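Local structure of tonb-dependent siderophore receptor (Acinetobacter baumannii, 5FR8) at residues Leu254-Ser259 and Asp295-Thr300; Ala279-Leu284 and Glu333-Asn338; Lys318-Arg323 and Thr344-Thr349; Asp377-Asn382 and Asn473-Ala478. The protein probably binds iron-chelating siderophores, possibly including ferric enterobactin, at the bacterial surface as the first step of TonB-dependent iron uptake across the outer membrane. One frame throughout, in Å; residues are numbered along the deposited sequence.

Interaction 1: residues Leu254-Ser259 and Asp295-Thr300; sequences LDISSS and DSYALT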
loop_
_atom_site.group_PDB
_atom_site.type_symbol
_atom_site.label_atom_id
_atom_site.label_comp_id
_atom_site.label_asym_id
_atom_site.label_seq_id
_atom_site.Cartn_x
_atom_site.Cartn_y
_atom_site.Cartn_z
ATOM N N LEU A 254 14.232 -20.640 -7.012
ATOM C CA LEU A 254 14.802 -19.467 -7.615
ATOM C C LEU A 254 13.647 -18.634 -8.119
ATOM O O LEU A 254 12.806 -19.152 -8.853
ATOM C CB LEU A 254 15.673 -19.879 -8.788
ATOM C CG LEU A 254 16.328 -18.713 -9.522
ATOM C CD1 LEU A 254 17.391 -18.081 -8.632
ATOM C CD2 LEU A 254 16.914 -19.167 -10.851
ATOM N N ASP A 255 13.581 -17.363 -7.727
ATOM C CA ASP A 255 12.606 -16.433 -8.316
ATOM C C ASP A 255 13.338 -15.278 -8.957
ATOM O O ASP A 255 14.060 -14.543 -8.287
ATOM C CB ASP A 255 11.643 -15.872 -7.265
ATOM C CG ASP A 255 10.690 -16.929 -6.683
ATOM O OD1 ASP A 255 9.983 -17.627 -7.438
ATOM O OD2 ASP A 255 10.643 -17.039 -5.452
ATOM N N ILE A 256 13.164 -15.134 -10.262
ATOM C CA ILE A 256 13.685 -13.986 -10.996
ATOM C C ILE A 256 12.539 -13.303 -11.705
ATOM O O ILE A 256 11.882 -13.939 -12.536
ATOM C CB ILE A 256 14.633 -14.401 -12.113
ATOM C CG1 ILE A 256 15.837 -15.119 -11.540
ATOM C CG2 ILE A 256 15.048 -13.174 -12.893
ATOM C CD1 ILE A 256 16.788 -15.600 -12.597
ATOM N N SER A 257 12.308 -12.028 -11.396
ATOM C CA SER A 257 11.271 -11.286 -12.082
ATOM C C SER A 257 11.728 -9.877 -12.411
ATOM O O SER A 257 12.482 -9.285 -11.644
ATOM C CB SER A 257 10.008 -11.200 -11.231
ATOM O OG SER A 257 10.133 -10.146 -10.306
ATOM N N SER A 258 11.244 -9.332 -13.533
ATOM C CA SER A 258 11.452 -7.910 -13.851
ATOM C C SER A 258 10.152 -7.243 -14.355
ATOM O O SER A 258 9.367 -7.851 -15.083
ATOM C CB SER A 258 12.590 -7.762 -14.869
ATOM O OG SER A 258 12.118 -8.052 -16.161
ATOM N N SER A 259 9.926 -6.003 -13.938
ATOM C CA SER A 259 8.728 -5.265 -14.298
ATOM C C SER A 259 9.074 -3.838 -14.605
ATOM O O SER A 259 10.011 -3.269 -14.047
ATOM C CB SER A 259 7.725 -5.261 -13.156
ATOM O OG SER A 259 7.267 -6.574 -12.871
ATOM N N ASP A 295 13.399 -4.790 -10.486
ATOM C CA ASP A 295 14.011 -6.107 -10.687
ATOM C C ASP A 295 14.196 -6.808 -9.338
ATOM O O ASP A 295 14.514 -6.169 -8.350
ATOM C CB ASP A 295 15.369 -5.944 -11.372
ATOM C CG ASP A 295 15.248 -5.511 -12.843
ATOM O OD1 ASP A 295 14.126 -5.306 -13.307
ATOM O OD2 ASP A 295 16.256 -5.366 -13.539
ATOM N N SER A 296 13.998 -8.116 -9.294
ATOM C CA SER A 296 13.971 -8.839 -8.028
ATOM C C SER A 296 14.505 -10.238 -8.202
ATOM O O SER A 296 14.099 -10.952 -9.117
ATOM C CB SER A 296 12.530 -8.927 -7.504
ATOM O OG SER A 296 12.472 -9.123 -6.090
ATOM N N TYR A 297 15.397 -10.640 -7.308
ATOM C CA TYR A 297 15.933 -12.010 -7.306
ATOM C C TYR A 297 15.801 -12.592 -5.903
ATOM O O TYR A 297 16.171 -11.956 -4.932
ATOM C CB TYR A 297 17.399 -12.032 -7.685
ATOM C CG TYR A 297 17.722 -11.245 -8.910
ATOM C CD1 TYR A 297 17.521 -9.870 -8.930
ATOM C CD2 TYR A 297 18.269 -11.857 -10.036
ATOM C CE1 TYR A 297 17.824 -9.131 -10.045
ATOM C CE2 TYR A 297 18.568 -11.112 -11.164
ATOM C CZ TYR A 297 18.342 -9.747 -11.157
ATOM O OH TYR A 297 18.598 -8.955 -12.244
ATOM N N ALA A 298 15.289 -13.804 -5.789
ATOM C CA ALA A 298 15.303 -14.443 -4.500
ATOM C C ALA A 298 15.750 -15.873 -4.642
ATOM O O ALA A 298 15.517 -16.503 -5.670
ATOM C CB ALA A 298 13.953 -14.380 -3.880
ATOM N N LEU A 299 16.415 -16.358 -3.603
ATOM C CA LEU A 299 16.894 -17.723 -3.533
ATOM C C LEU A 299 16.482 -18.265 -2.173
ATOM O O LEU A 299 16.708 -17.632 -1.138
ATOM C CB LEU A 299 18.411 -17.729 -3.651
ATOM C CG LEU A 299 19.128 -19.029 -4.015
ATOM C CD1 LEU A 299 18.702 -19.565 -5.373
ATOM C CD2 LEU A 299 20.609 -18.747 -4.020
ATOM N N THR A 300 15.851 -19.426 -2.168
ATOM C CA THR A 300 15.295 -19.958 -0.934
ATOM C C THR A 300 15.676 -21.409 -0.747
ATOM O O THR A 300 15.649 -22.173 -1.694
ATOM C CB THR A 300 13.775 -19.858 -0.946
ATOM O OG1 THR A 300 13.402 -18.493 -1.182
ATOM C CG2 THR A 300 13.223 -20.306 0.389
#
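Asp255 O receives the amide of Ala298 (N to O 2.9 Å), which reaches it in the carbonyl plane, while Tyr297 CA leans on the same oxygen with a C-H...O contact of 3.3 Å. Asp255 N returns a nearly straight bond (176° at the hydrogen) to Ala298 O. Two residues on, Ser257 and Ser296 form a second antiparallel hydrogen-bonded pair, with Ser296 O accepting from Ser257 N at 3.1 Å. Between and beside these lie the non-hydrogen-bonded pairs, whose side chains share one face. Leu254 and Leu299 both send CG away from their own backbone N (chi1 179° and -162°), and this brings Leu254 CD1 to 3.8 Å from Leu299 CD1. Ile256 CG1 approaches Tyr297 CD2 at an oblique angle, 4.3 Å away. These four lie on the surface, consistent with a barrel wall turned to lipid; Ser258 and Asp295 continue the face as a polar end. The other face, with Asp255, Ser257, Ser296 and Ala298, is mainly polar: Asp255 forms a salt bridge with Arg241, and Ser296 OG is hydrogen-bonded to Asp317. Strands 250-264 and 290-305 run as antiparallel barrel neighbours, flanked by strand 232-247 on one side and strand 308-323 on the other.

Interaction 2: residues Ala279-Leu284 and Glu333-Asn338; sequences AILSQL and EGKINN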
loop_
_atom_site.group_PDB
_atom_site.type_symbol
_atom_site.label_atom_id
_atom_site.label_comp_id
_atom_site.label_asym_id
_atom_site.label_seq_id
_atom_site.Cartn_x
_atom_site.Cartn_y
_atom_site.Cartn_z
ATOM N N ALA A 279 1.654 26.340 -19.716
ATOM C CA ALA A 279 2.687 26.276 -20.760
ATOM C C ALA A 279 3.301 24.887 -20.984
ATOM O O ALA A 279 3.386 24.427 -22.127
ATOM C CB ALA A 279 3.793 27.274 -20.459
ATOM N N ILE A 280 3.721 24.223 -19.909
ATOM C CA ILE A 280 4.413 22.931 -20.023
ATOM C C ILE A 280 3.462 21.724 -19.972
ATOM O O ILE A 280 3.301 21.020 -20.958
ATOM C CB ILE A 280 5.527 22.794 -18.950
ATOM C CG1 ILE A 280 6.777 23.577 -19.385
ATOM C CG2 ILE A 280 5.913 21.345 -18.736
ATOM C CD1 ILE A 280 7.659 24.054 -18.246
ATOM N N LEU A 281 2.836 21.481 -18.832
ATOM C CA LEU A 281 1.947 20.325 -18.673
ATOM C C LEU A 281 1.122 20.014 -19.922
ATOM O O LEU A 281 0.966 18.847 -20.290
ATOM C CB LEU A 281 0.987 20.546 -17.493
ATOM C CG LEU A 281 1.474 20.114 -16.114
ATOM C CD1 LEU A 281 2.821 20.723 -15.780
ATOM C CD2 LEU A 281 0.449 20.513 -15.077
ATOM N N SER A 282 0.574 21.059 -20.551
ATOM C CA SER A 282 -0.355 20.888 -21.679
ATOM C C SER A 282 0.260 20.062 -22.829
ATOM O O SER A 282 -0.436 19.432 -23.632
ATOM C CB SER A 282 -0.818 22.252 -22.180
ATOM O OG SER A 282 0.285 23.105 -22.371
ATOM N N GLN A 283 1.581 20.055 -22.875
ATOM C CA GLN A 283 2.299 19.282 -23.850
ATOM C C GLN A 283 2.532 17.838 -23.413
ATOM O O GLN A 283 2.596 16.952 -24.245
ATOM C CB GLN A 283 3.616 19.994 -24.153
ATOM C CG GLN A 283 3.367 21.418 -24.652
ATOM C CD GLN A 283 4.620 22.233 -24.879
ATOM O OE1 GLN A 283 4.659 23.398 -24.503
ATOM N NE2 GLN A 283 5.647 21.637 -25.487
ATOM N N LEU A 284 2.634 17.592 -22.115
ATOM C CA LEU A 284 2.930 16.241 -21.613
ATOM C C LEU A 284 1.716 15.305 -21.515
ATOM O O LEU A 284 1.851 14.161 -21.084
ATOM C CB LEU A 284 3.566 16.325 -20.220
ATOM C CG LEU A 284 4.817 17.189 -20.146
ATOM C CD1 LEU A 284 5.174 17.431 -18.681
ATOM C CD2 LEU A 284 5.973 16.553 -20.908
ATOM N N GLU A 333 5.059 24.125 -6.408
ATOM C CA GLU A 333 5.346 22.867 -5.704
ATOM C C GLU A 333 4.570 21.723 -6.313
ATOM O O GLU A 333 3.354 21.806 -6.508
ATOM C CB GLU A 333 5.003 22.968 -4.212
ATOM C CG GLU A 333 5.264 21.688 -3.413
ATOM C CD GLU A 333 4.738 21.793 -1.982
ATOM O OE1 GLU A 333 3.945 22.698 -1.698
ATOM O OE2 GLU A 333 5.116 21.002 -1.122
ATOM N N GLY A 334 5.272 20.654 -6.620
ATOM C CA GLY A 334 4.603 19.407 -7.005
ATOM C C GLY A 334 4.150 19.416 -8.444
ATOM O O GLY A 334 3.271 18.659 -8.813
ATOM N N LYS A 335 4.756 20.285 -9.253
ATOM C CA LYS A 335 4.340 20.471 -10.648
ATOM C C LYS A 335 5.577 20.297 -11.542
ATOM O O LYS A 335 6.699 20.577 -11.121
ATOM C CB LYS A 335 3.732 21.857 -10.796
ATOM C CG LYS A 335 3.061 22.149 -12.122
ATOM C CD LYS A 335 2.716 23.616 -12.217
ATOM C CE LYS A 335 3.257 24.222 -13.481
ATOM N NZ LYS A 335 2.949 25.680 -13.557
ATOM N N ILE A 336 5.387 19.837 -12.769
ATOM C CA ILE A 336 6.520 19.544 -13.633
ATOM C C ILE A 336 7.155 20.823 -14.241
ATOM O O ILE A 336 6.456 21.633 -14.849
ATOM C CB ILE A 336 6.097 18.538 -14.723
ATOM C CG1 ILE A 336 5.798 17.166 -14.081
ATOM C CG2 ILE A 336 7.177 18.406 -15.776
ATOM C CD1 ILE A 336 5.173 16.153 -15.031
ATOM N N ASN A 337 8.478 20.979 -14.045
ATOM C CA ASN A 337 9.273 22.148 -14.493
ATOM C C ASN A 337 9.626 22.106 -15.937
ATOM O O ASN A 337 9.949 23.128 -16.522
ATOM C CB ASN A 337 10.651 22.150 -13.822
ATOM C CG ASN A 337 10.679 22.892 -12.510
ATOM O OD1 ASN A 337 9.929 23.848 -12.288
ATOM N ND2 ASN A 337 11.561 22.454 -11.621
ATOM N N ASN A 338 9.654 20.907 -16.507
ATOM C CA ASN A 338 10.443 20.681 -17.711
ATOM C C ASN A 338 9.977 19.504 -18.573
ATOM O O ASN A 338 9.580 18.459 -18.065
ATOM C CB ASN A 338 11.898 20.460 -17.302
ATOM C CG ASN A 338 12.844 20.559 -18.466
ATOM O OD1 ASN A 338 12.443 20.443 -19.620
ATOM N ND2 ASN A 338 14.112 20.775 -18.171
#
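Ile280, just before the weakly bonded helix of about 281-284, and Leu281 within it face the irregular chain around Ile336. Leu281 CA stands 6.9 Å from Ile336 CA, and no hydrogen bond joins the two segments. The turn is closed within itself by Gln283 N to Ile280 O and Leu284 N to Leu281 O; its side chains pack on both side chains and backbone of 335-337. Ile336 is the centre of the contact. Its CG2, opposite the backbone N about CA-CB (chi1 -68° carries CG1 to the N side), meets Leu284 CD1 at 3.7 Å as the two side chains reach toward each other, tip to tip. Leu284 CD1 also touches Ile336 CD1, so Leu284 grips both branches. Leu281 comes in beside it: CD1 packs against Ile336 CB (4.1 Å) and also against Lys335 CG (3.9 Å), the aliphatic part of a lysine that crosses it. Beyond that contact the lysine bends at its third torsion, and NZ makes a salt bridge with Asp278. Asp278 also accepts from Leu281 N, so one carboxylate ties the turn to the lysine. Ile280 lays CG2 by the Ile336 carbonyl and CD1 toward the Asn337 backbone. This small leucine-isoleucine cluster joins two long loops, one between strands 250-264 and 290-305 and one between strands 308-323 and 343-361. Such packing of long inter-strand loops is consistent with the extracellular side of TonB-dependent receptor barrels.

Interaction 3: residues Lys318-Arg323 and Thr344-Thr349; sequences KTHNKR and TSRLET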
loop_
_atom_site.group_PDB
_atom_site.type_symbol
_atom_site.label_atom_id
_atom_site.label_comp_id
_atom_site.label_asym_id
_atom_site.label_seq_id
_atom_site.Cartn_x
_atom_site.Cartn_y
_atom_site.Cartn_z
ATOM N N LYS A 318 15.978 -4.257 -6.927
ATOM C CA LYS A 318 16.515 -3.047 -7.562
ATOM C C LYS A 318 15.376 -2.224 -8.199
ATOM O O LYS A 318 14.677 -2.684 -9.103
ATOM C CB LYS A 318 17.555 -3.433 -8.619
ATOM C CG LYS A 318 18.578 -2.345 -8.900
ATOM C CD LYS A 318 19.555 -2.736 -9.996
ATOM C CE LYS A 318 20.549 -1.609 -10.245
ATOM N NZ LYS A 318 21.554 -1.971 -11.281
ATOM N N THR A 319 15.203 -1.001 -7.729
ATOM C CA THR A 319 14.140 -0.189 -8.220
ATOM C C THR A 319 14.678 1.108 -8.722
ATOM O O THR A 319 15.472 1.743 -8.033
ATOM C CB THR A 319 13.157 0.123 -7.115
ATOM O OG1 THR A 319 12.571 -1.093 -6.651
ATOM C CG2 THR A 319 12.078 0.975 -7.626
ATOM N N HIS A 320 14.273 1.480 -9.941
ATOM C CA HIS A 320 14.560 2.803 -10.503
ATOM C C HIS A 320 13.282 3.591 -10.642
ATOM O O HIS A 320 12.246 3.040 -11.018
ATOM C CB HIS A 320 15.210 2.710 -11.886
ATOM C CG HIS A 320 16.605 2.196 -11.858
ATOM N ND1 HIS A 320 16.911 0.873 -12.068
ATOM C CD2 HIS A 320 17.781 2.823 -11.630
ATOM C CE1 HIS A 320 18.218 0.707 -11.979
ATOM N NE2 HIS A 320 18.769 1.877 -11.718
ATOM N N ASN A 321 13.381 4.886 -10.361
ATOM C CA ASN A 321 12.282 5.831 -10.452
ATOM C C ASN A 321 12.676 6.922 -11.403
ATOM O O ASN A 321 13.427 7.810 -11.020
ATOM C CB ASN A 321 12.054 6.419 -9.053
ATOM C CG ASN A 321 11.022 7.542 -9.018
ATOM O OD1 ASN A 321 10.325 7.803 -9.972
ATOM N ND2 ASN A 321 10.919 8.186 -7.888
ATOM N N LYS A 322 12.225 6.848 -12.651
ATOM C CA LYS A 322 12.635 7.831 -13.658
ATOM C C LYS A 322 11.452 8.703 -14.053
ATOM O O LYS A 322 10.456 8.205 -14.584
ATOM C CB LYS A 322 13.191 7.132 -14.888
ATOM C CG LYS A 322 13.505 8.054 -16.069
ATOM C CD LYS A 322 13.723 7.266 -17.349
ATOM C CE LYS A 322 14.573 8.035 -18.331
ATOM N NZ LYS A 322 14.410 7.539 -19.732
ATOM N N ARG A 323 11.574 10.004 -13.810
ATOM C CA ARG A 323 10.491 10.941 -14.100
ATOM C C ARG A 323 10.975 12.392 -14.287
ATOM O O ARG A 323 12.106 12.726 -13.944
ATOM C CB ARG A 323 9.490 10.903 -12.957
ATOM C CG ARG A 323 10.033 11.529 -11.686
ATOM C CD ARG A 323 9.012 11.448 -10.589
ATOM N NE ARG A 323 8.755 10.074 -10.171
ATOM C CZ ARG A 323 7.546 9.524 -10.037
ATOM N NH1 ARG A 323 6.447 10.221 -10.277
ATOM N NH2 ARG A 323 7.431 8.275 -9.628
ATOM N N THR A 344 16.773 10.072 -12.547
ATOM C CA THR A 344 16.457 8.747 -12.047
ATOM C C THR A 344 16.919 8.594 -10.592
ATOM O O THR A 344 17.981 9.093 -10.186
ATOM C CB THR A 344 17.147 7.664 -12.886
ATOM O OG1 THR A 344 16.657 7.713 -14.229
ATOM C CG2 THR A 344 16.872 6.300 -12.310
ATOM N N SER A 345 16.099 7.902 -9.801
ATOM C CA SER A 345 16.481 7.523 -8.459
ATOM C C SER A 345 16.648 6.037 -8.406
ATOM O O SER A 345 15.988 5.295 -9.128
ATOM C CB SER A 345 15.448 7.982 -7.485
ATOM O OG SER A 345 15.804 9.290 -7.099
ATOM N N ARG A 346 17.558 5.595 -7.556
ATOM C CA ARG A 346 17.944 4.193 -7.565
ATOM C C ARG A 346 17.867 3.614 -6.150
ATOM O O ARG A 346 18.538 4.105 -5.260
ATOM C CB ARG A 346 19.355 4.044 -8.181
ATOM C CG ARG A 346 19.742 2.594 -8.463
ATOM C CD ARG A 346 21.188 2.345 -8.906
ATOM N NE ARG A 346 22.175 3.173 -8.212
ATOM C CZ ARG A 346 22.561 3.017 -6.939
ATOM N NH1 ARG A 346 22.067 2.052 -6.157
ATOM N NH2 ARG A 346 23.455 3.853 -6.434
ATOM N N LEU A 347 17.049 2.581 -5.946
ATOM C CA LEU A 347 16.908 1.956 -4.624
ATOM C C LEU A 347 17.195 0.465 -4.649
ATOM O O LEU A 347 16.497 -0.322 -5.298
ATOM C CB LEU A 347 15.508 2.129 -4.089
ATOM C CG LEU A 347 15.201 1.513 -2.708
ATOM C CD1 LEU A 347 16.135 2.027 -1.626
ATOM C CD2 LEU A 347 13.767 1.812 -2.350
ATOM N N GLU A 348 18.231 0.082 -3.924
ATOM C CA GLU A 348 18.636 -1.296 -3.865
ATOM C C GLU A 348 18.370 -1.786 -2.467
ATOM O O GLU A 348 18.713 -1.100 -1.481
ATOM C CB GLU A 348 20.121 -1.461 -4.142
ATOM C CG GLU A 348 20.544 -1.094 -5.523
ATOM C CD GLU A 348 22.053 -1.212 -5.707
ATOM O OE1 GLU A 348 22.582 -2.334 -5.602
ATOM O OE2 GLU A 348 22.696 -0.170 -5.957
ATOM N N THR A 349 17.793 -2.981 -2.398
ATOM C CA THR A 349 17.587 -3.652 -1.157
ATOM C C THR A 349 18.191 -5.078 -1.204
ATOM O O THR A 349 17.927 -5.883 -2.108
ATOM C CB THR A 349 16.097 -3.731 -0.857
ATOM O OG1 THR A 349 15.540 -2.399 -0.777
ATOM C CG2 THR A 349 15.861 -4.490 0.435
#
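Thr319 and Leu347, one rung of the antiparallel beta-barrel wall, satisfy each other's backbone completely: Leu347 N gives to Thr319 O at 2.7 Å, and Thr319 N gives to Leu347 O at 2.8 Å. Asn321 and Ser345 repeat the exchange, though Ser345 N sits above the plane of the Asn321 carbonyl, 35° out of it. The carbonyl oxygens have second, weaker company from C-H groups, His320 CA lying 3.2 Å from Ser345 O. On the face shared by Thr319, Asn321, Ser345 and Leu347, the first two turn to the plug domain: Thr319 OG1 is hydrogen-bonded with Ser106 OG, and Asn321 ND2 gives to Ser109 O. Ser345 OG makes a weak bond to Lys380 O, and Leu347 packs on Phe379. Asn321 OD1 is taken by Arg323, which grips it side-on with NE (2.8 Å) and NH2 (3.0 Å). NE lies in the carbonyl plane on a lone pair, whereas NH2 stands above that plane. Amide oxygen and amide nitrogen are therefore both used, which should fix the rotation of the Asn321 side chain.

The opposite face carries His320 between Thr344 and Arg346. Its ring lies alongside the arginine chain, the ring and guanidinium planes 76° apart. Farther along, Lys318 and Glu348 run side by side with their CG atoms in touch, and Glu348 OE1 has Tyr316 OH as partner. At the ring, NE2 of His320 rests 3.5 Å from Arg346 CG, while CD2 of His320 has Thr344 CG2 at its edge, 3.7 Å away.

Interaction 4: residues Asp377-Asn382 and Asn473-Ala478; sequences DRFKDN and NMYQNA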
loop_
_atom_site.group_PDB
_atom_site.type_symbol
_atom_site.label_atom_id
_atom_site.label_comp_id
_atom_site.label_asym_id
_atom_site.label_seq_id
_atom_site.Cartn_x
_atom_site.Cartn_y
_atom_site.Cartn_z
ATOM N N ASP A 377 19.326 -1.274 2.873
ATOM C CA ASP A 377 18.867 -0.457 1.750
ATOM C C ASP A 377 19.930 0.572 1.323
ATOM O O ASP A 377 20.496 1.260 2.189
ATOM C CB ASP A 377 17.602 0.310 2.136
ATOM C CG ASP A 377 16.388 -0.579 2.268
ATOM O OD1 ASP A 377 16.276 -1.561 1.524
ATOM O OD2 ASP A 377 15.528 -0.284 3.111
ATOM N N ARG A 378 20.197 0.676 0.007
ATOM C CA ARG A 378 20.981 1.817 -0.532
ATOM C C ARG A 378 20.166 2.637 -1.522
ATOM O O ARG A 378 19.502 2.101 -2.403
ATOM C CB ARG A 378 22.272 1.359 -1.185
ATOM C CG ARG A 378 23.128 0.512 -0.270
ATOM C CD ARG A 378 24.556 1.010 -0.274
ATOM N NE ARG A 378 25.484 -0.100 -0.177
ATOM C CZ ARG A 378 25.738 -0.931 -1.181
ATOM N NH1 ARG A 378 25.123 -0.780 -2.352
ATOM N NH2 ARG A 378 26.606 -1.918 -1.013
ATOM N N PHE A 379 20.217 3.950 -1.369
ATOM C CA PHE A 379 19.373 4.836 -2.153
ATOM C C PHE A 379 20.199 5.984 -2.708
ATOM O O PHE A 379 20.909 6.641 -1.976
ATOM C CB PHE A 379 18.276 5.375 -1.242
ATOM C CG PHE A 379 17.176 6.121 -1.956
ATOM C CD1 PHE A 379 16.536 5.564 -3.055
ATOM C CD2 PHE A 379 16.738 7.351 -1.482
ATOM C CE1 PHE A 379 15.501 6.231 -3.685
ATOM C CE2 PHE A 379 15.716 8.031 -2.125
ATOM C CZ PHE A 379 15.099 7.472 -3.233
ATOM N N LYS A 380 20.126 6.193 -4.010
ATOM C CA LYS A 380 20.671 7.403 -4.657
ATOM C C LYS A 380 19.475 8.275 -5.087
ATOM O O LYS A 380 18.549 7.775 -5.772
ATOM C CB LYS A 380 21.586 7.028 -5.850
ATOM C CG LYS A 380 22.583 8.107 -6.299
ATOM C CD LYS A 380 23.272 7.860 -7.659
ATOM C CE LYS A 380 24.663 8.534 -7.800
ATOM N NZ LYS A 380 25.629 7.805 -8.709
ATOM N N ASP A 381 19.474 9.540 -4.636
ATOM C CA ASP A 381 18.506 10.571 -5.089
ATOM C C ASP A 381 19.182 11.945 -5.113
ATOM O O ASP A 381 19.445 12.540 -4.067
ATOM C CB ASP A 381 17.271 10.614 -4.191
ATOM C CG ASP A 381 16.202 11.632 -4.663
ATOM O OD1 ASP A 381 16.558 12.615 -5.367
ATOM O OD2 ASP A 381 15.003 11.447 -4.301
ATOM N N ASN A 382 19.482 12.432 -6.317
ATOM C CA ASN A 382 20.225 13.676 -6.461
ATOM C C ASN A 382 19.376 14.875 -6.848
ATOM O O ASN A 382 19.878 15.990 -6.932
ATOM C CB ASN A 382 21.372 13.513 -7.452
ATOM C CG ASN A 382 22.506 14.462 -7.149
ATOM O OD1 ASN A 382 23.107 14.390 -6.079
ATOM N ND2 ASN A 382 22.773 15.390 -8.061
ATOM N N ASN A 473 11.214 6.362 7.316
ATOM C CA ASN A 473 11.476 6.190 5.913
ATOM C C ASN A 473 12.674 7.091 5.586
ATOM O O ASN A 473 12.992 8.034 6.332
ATOM C CB ASN A 473 10.226 6.516 5.079
ATOM C CG ASN A 473 10.020 8.014 4.852
ATOM O OD1 ASN A 473 10.963 8.783 4.553
ATOM N ND2 ASN A 473 8.791 8.433 4.971
ATOM N N MET A 474 13.352 6.805 4.484
ATOM C CA MET A 474 14.674 7.387 4.261
ATOM C C MET A 474 14.705 8.899 4.189
ATOM O O MET A 474 15.668 9.508 4.643
ATOM C CB MET A 474 15.292 6.801 3.016
ATOM C CG MET A 474 15.791 5.395 3.257
ATOM S SD MET A 474 16.648 4.760 1.830
ATOM C CE MET A 474 18.110 4.135 2.635
ATOM N N TYR A 475 13.664 9.506 3.632
ATOM C CA TYR A 475 13.579 10.964 3.567
ATOM C C TYR A 475 13.401 11.561 4.959
ATOM O O TYR A 475 13.991 12.578 5.294
ATOM C CB TYR A 475 12.413 11.405 2.659
ATOM C CG TYR A 475 12.627 11.057 1.202
ATOM C CD1 TYR A 475 13.351 11.897 0.370
ATOM C CD2 TYR A 475 12.151 9.879 0.677
ATOM C CE1 TYR A 475 13.571 11.571 -0.949
ATOM C CE2 TYR A 475 12.370 9.544 -0.631
ATOM C CZ TYR A 475 13.078 10.388 -1.434
ATOM O OH TYR A 475 13.279 10.066 -2.743
ATOM N N GLN A 476 12.571 10.921 5.768
ATOM C CA GLN A 476 12.357 11.361 7.133
ATOM C C GLN A 476 13.633 11.323 7.970
ATOM O O GLN A 476 13.806 12.147 8.873
ATOM C CB GLN A 476 11.315 10.463 7.795
ATOM C CG GLN A 476 9.942 10.587 7.159
ATOM C CD GLN A 476 8.967 9.576 7.699
ATOM O OE1 GLN A 476 9.357 8.477 8.061
ATOM N NE2 GLN A 476 7.692 9.932 7.724
ATOM N N ASN A 477 14.498 10.347 7.701
ATOM C CA ASN A 477 15.765 10.233 8.445
ATOM C C ASN A 477 16.875 11.158 7.976
ATOM O O ASN A 477 17.725 11.567 8.758
ATOM C CB ASN A 477 16.312 8.817 8.371
ATOM C CG ASN A 477 16.027 8.035 9.615
ATOM O OD1 ASN A 477 15.568 8.597 10.611
ATOM N ND2 ASN A 477 16.318 6.741 9.584
ATOM N N ALA A 478 16.853 11.487 6.697
ATOM C CA ALA A 478 18.031 11.992 6.025
ATOM C C ALA A 478 18.296 13.467 6.267
ATOM O O ALA A 478 17.496 14.303 5.868
ATOM C CB ALA A 478 17.899 11.735 4.534
#
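Phe379 reaches from the barrel strand toward the short helix 474-477; its base meets Met474 and its tip Tyr475. With CG opposite the backbone N (chi1 -170°), the chain runs out toward the helix. At its base, CB packs on Met474 SD at 3.5 Å, and CG follows at 4.1 Å from the same sulfur. The sulfur also addresses the ring as a whole, 4.9 Å from its centroid and oblique to its normal, a Met-aromatic contact. At the tip, CE2 and CZ of Phe379 straddle Tyr475 OH, each 3.2 Å from it, and CE2 also lies 3.6 Å from Tyr475 CZ. The hydroxyl approaches the phenylalanine ring at its edge, near the ring plane. The two ring planes are 79° apart. Met474 spans the other end, its CE packing on Asp377 CB (3.9 Å).

Tyr475 OH then donates to Asp381 OD2 at 2.7 Å; Asp381 OD2 accepts it with its anti lone pair, the one away from OD1, with carboxylate and ring planes 84° apart. Asp381 OD1 accepts from Ser384 N, so both oxygens of this buried carboxylate have partners. Behind the contact, Asn473 and Gln476 form a capping box: Gln476 N gives to Asn473 OD1, and Asn473 N to Gln476 OE1. This probably steadies the helix turn that presents Met474 and Tyr475, and Tyr481 meets the Tyr475 ring edge-to-face. Two donors on one carboxylate would probably help it keep its negative charge in a buried setting, while sulfur and phenyl ring supply the apolar remainder of the contact.

Interactions 1 and 3 are backbone-led pairings in the barrel wall, joined because strands 290-305 and 308-323 are neighbours: Asp295 O lies 2.8 Å from Lys318 N. Interaction 1 is a surface contact with a partly apolar outer face, whereas interaction 3 is partly buried and some of its inner polar groups engage the plug. Interaction 4, the buried one, continues from interaction 3 through strands 343-361 and 365-380, but packs side chains of a strand against a short helix. Interaction 2 stands apart, its centre about 36 Å from that of interaction 1, linking loops through aliphatic side chains and a salt bridge instead of strand pairing.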